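Local structure of protein Rv1364c/MT1410 (Mycobacterium tuberculosis, 3KE6) at residues K118-S126 against Y136-P144. The protein probably acts as a multidomain regulator of sigma-factor activity, pairing a manganese-binding PP2C-type phosphatase domain with an RsbW-like anti-sigma-factor kinase domain. Numbering follows the deposited sequence.
Sequences KSATMCVGS and YCTAGHPPP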
loop_
_atom_site.group_PDB
_atom_site.type_symbol
_atom_site.label_atom_id
_atom_site.label_comp_id
_atom_site.label_asym_id
_atom_site.label_seq_id
_atom_site.Cartn_x
_atom_site.Cartn_y
_atom_site.Cartn_z
ATOM N N LYS A 118 -18.708 19.577 2.887
ATOM C CA LYS A 118 -19.823 19.037 3.645
ATOM C C LYS A 118 -20.437 17.886 2.864
ATOM O O LYS A 118 -20.678 17.998 1.655
ATOM C CB LYS A 118 -20.894 20.101 3.925
ATOM C CG LYS A 118 -21.998 19.637 4.905
ATOM C CD LYS A 118 -22.656 20.818 5.632
ATOM C CE LYS A 118 -23.553 20.393 6.822
ATOM N NZ LYS A 118 -22.831 20.257 8.154
ATOM N N SER A 119 -20.668 16.784 3.575
ATOM C CA SER A 119 -21.261 15.576 3.019
ATOM C C SER A 119 -20.276 14.752 2.178
ATOM O O SER A 119 -20.651 13.719 1.611
ATOM C CB SER A 119 -22.533 15.894 2.241
ATOM O OG SER A 119 -23.424 16.645 3.057
ATOM N N ALA A 120 -19.014 15.180 2.112
ATOM C CA ALA A 120 -17.964 14.252 1.726
ATOM C C ALA A 120 -18.125 13.021 2.609
ATOM O O ALA A 120 -18.434 13.158 3.801
ATOM C CB ALA A 120 -16.596 14.863 1.939
ATOM N N THR A 121 -17.945 11.837 2.027
ATOM C CA THR A 121 -17.985 10.577 2.782
ATOM C C THR A 121 -16.639 9.822 2.732
ATOM O O THR A 121 -15.866 9.928 1.767
ATOM C CB THR A 121 -19.068 9.656 2.257
ATOM O OG1 THR A 121 -18.576 8.978 1.098
ATOM C CG2 THR A 121 -20.307 10.448 1.904
ATOM N N MET A 122 -16.371 9.064 3.788
ATOM C CA MET A 122 -15.097 8.378 3.936
ATOM C C MET A 122 -15.263 7.045 4.598
ATOM O O MET A 122 -16.136 6.842 5.421
ATOM C CB MET A 122 -14.136 9.186 4.802
ATOM C CG MET A 122 -13.617 10.439 4.154
ATOM S SD MET A 122 -13.049 11.576 5.416
ATOM C CE MET A 122 -11.307 11.174 5.474
ATOM N N CYS A 123 -14.371 6.145 4.247
ATOM C CA CYS A 123 -14.236 4.903 4.948
ATOM C C CYS A 123 -12.747 4.697 5.299
ATOM O O CYS A 123 -11.900 4.603 4.420
ATOM C CB CYS A 123 -14.795 3.802 4.067
ATOM S SG CYS A 123 -14.691 2.207 4.765
ATOM N N VAL A 124 -12.453 4.680 6.595
ATOM C CA VAL A 124 -11.099 4.550 7.100
ATOM C C VAL A 124 -10.963 3.296 7.950
ATOM O O VAL A 124 -11.824 3.014 8.770
ATOM C CB VAL A 124 -10.732 5.739 7.988
ATOM C CG1 VAL A 124 -9.271 5.624 8.456
ATOM C CG2 VAL A 124 -10.984 7.052 7.251
ATOM N N GLY A 125 -9.865 2.565 7.770
ATOM C CA GLY A 125 -9.580 1.382 8.576
ATOM C C GLY A 125 -8.120 1.244 8.986
ATOM O O GLY A 125 -7.206 1.702 8.288
ATOM N N SER A 126 -7.902 0.602 10.132
ATOM C CA SER A 126 -6.568 0.407 10.666
ATOM C C SER A 126 -6.348 -1.059 11.009
ATOM O O SER A 126 -7.061 -1.620 11.829
ATOM C CB SER A 126 -6.359 1.267 11.902
ATOM O OG SER A 126 -4.974 1.440 12.151
ATOM N N TYR A 136 -12.415 -0.023 11.968
ATOM C CA TYR A 136 -12.866 0.739 10.818
ATOM C C TYR A 136 -14.074 1.624 11.115
ATOM O O TYR A 136 -14.847 1.357 12.037
ATOM C CB TYR A 136 -13.191 -0.218 9.676
ATOM C CG TYR A 136 -14.449 -1.014 9.895
ATOM C CD1 TYR A 136 -14.442 -2.171 10.662
ATOM C CD2 TYR A 136 -15.648 -0.610 9.330
ATOM C CE1 TYR A 136 -15.588 -2.899 10.846
ATOM C CE2 TYR A 136 -16.797 -1.333 9.509
ATOM C CZ TYR A 136 -16.776 -2.476 10.268
ATOM O OH TYR A 136 -17.962 -3.189 10.452
ATOM N N CYS A 137 -14.199 2.679 10.314
ATOM C CA CYS A 137 -15.286 3.638 10.383
ATOM C C CYS A 137 -15.823 3.882 8.973
ATOM O O CYS A 137 -15.047 4.051 8.024
ATOM C CB CYS A 137 -14.817 4.958 10.999
ATOM S SG CYS A 137 -16.175 6.145 11.296
ATOM N N THR A 138 -17.149 3.864 8.856
ATOM C CA THR A 138 -17.877 4.087 7.622
ATOM C C THR A 138 -18.615 5.416 7.763
ATOM O O THR A 138 -19.772 5.447 8.161
ATOM C CB THR A 138 -18.924 2.967 7.384
ATOM O OG1 THR A 138 -19.810 2.885 8.509
ATOM C CG2 THR A 138 -18.255 1.621 7.197
ATOM N N ALA A 139 -17.923 6.512 7.464
ATOM C CA ALA A 139 -18.502 7.847 7.586
ATOM C C ALA A 139 -19.426 8.135 6.401
ATOM O O ALA A 139 -18.987 8.658 5.374
ATOM C CB ALA A 139 -17.399 8.895 7.677
ATOM N N GLY A 140 -20.703 7.776 6.556
ATOM C CA GLY A 140 -21.706 7.904 5.492
ATOM C C GLY A 140 -21.249 7.241 4.210
ATOM O O GLY A 140 -21.559 7.692 3.109
ATOM N N HIS A 141 -20.491 6.162 4.364
ATOM C CA HIS A 141 -19.823 5.519 3.242
ATOM C C HIS A 141 -20.249 4.062 3.160
ATOM O O HIS A 141 -20.407 3.402 4.189
ATOM C CB HIS A 141 -18.319 5.615 3.411
ATOM C CG HIS A 141 -17.562 5.379 2.146
ATOM N ND1 HIS A 141 -17.282 6.389 1.250
ATOM C CD2 HIS A 141 -17.035 4.246 1.617
ATOM C CE1 HIS A 141 -16.608 5.890 0.228
ATOM N NE2 HIS A 141 -16.451 4.592 0.423
ATOM N N PRO A 142 -20.453 3.558 1.940
ATOM C CA PRO A 142 -20.868 2.176 1.814
ATOM C C PRO A 142 -19.806 1.241 2.398
ATOM O O PRO A 142 -18.632 1.470 2.217
ATOM C CB PRO A 142 -21.022 1.995 0.303
ATOM C CG PRO A 142 -20.200 3.041 -0.288
ATOM C CD PRO A 142 -20.326 4.200 0.626
ATOM N N PRO A 143 -20.235 0.202 3.126
ATOM C CA PRO A 143 -19.308 -0.561 3.963
ATOM C C PRO A 143 -18.435 -1.487 3.140
ATOM O O PRO A 143 -18.868 -1.934 2.088
ATOM C CB PRO A 143 -20.255 -1.381 4.859
ATOM C CG PRO A 143 -21.447 -1.590 4.008
ATOM C CD PRO A 143 -21.607 -0.333 3.194
ATOM N N PRO A 144 -17.208 -1.769 3.614
ATOM C CA PRO A 144 -16.263 -2.704 3.009
ATOM C C PRO A 144 -16.792 -4.103 2.775
ATOM O O PRO A 144 -17.605 -4.598 3.548
ATOM C CB PRO A 144 -15.153 -2.774 4.048
ATOM C CG PRO A 144 -15.182 -1.450 4.699
ATOM C CD PRO A 144 -16.615 -1.100 4.788
#
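His141 folds back over strand 121-126 just after the chain leaves strand 136-139, and its ring meets Thr121 and Cys123. ND1 of His141 lies 2.9 Å from OG1 of Thr121, a hydrogen bond in which either atom could be the donor; the two side chains cross at about a right angle. Thr121 holds OG1 between its backbone N and carbonyl carbon (chi1 81°), which turns the hydroxyl to the ring edge and lays CG2 3.3 Å from O of Gly140. The other ring nitrogen, NE2, is hydrogen-bonded to the carbonyl O of Tyr186, so both nitrogens are engaged and the ring's rotation is fixed. Backbone N of Cys123 sits over one ring face near the rim, CD of Pro142 over the opposite face. CB of Cys123 packs 3.3 Å from CD2 of His141; with SG trans to the backbone N (chi1 179°), the sulfur turns away from the ring toward CG of Pro144, 3.7 Å away. Phe185 of strand 182-186 closes on both Cys123 and Pro144. Along the strands, Met122 with Ala139 and Val124 with Cys137 form hydrogen-bonded antiparallel pairs, the bond from N of Cys137 to O of Val124 being 2.9 Å long. The side chains of these pairs share the face away from Cys123, where helix 100-110 covers Val124 and Cys137. Gly140, with positive phi, helps turn the chain out of the strand. The strands belong to the antiparallel hairpin 121-128/133-139 of a PP2C-like phosphatase domain; the side chain of Thr121 lies about 7 Å from a bound manganese ion, and its backbone is hydrogen-bonded to that of the metal ligand Asp71.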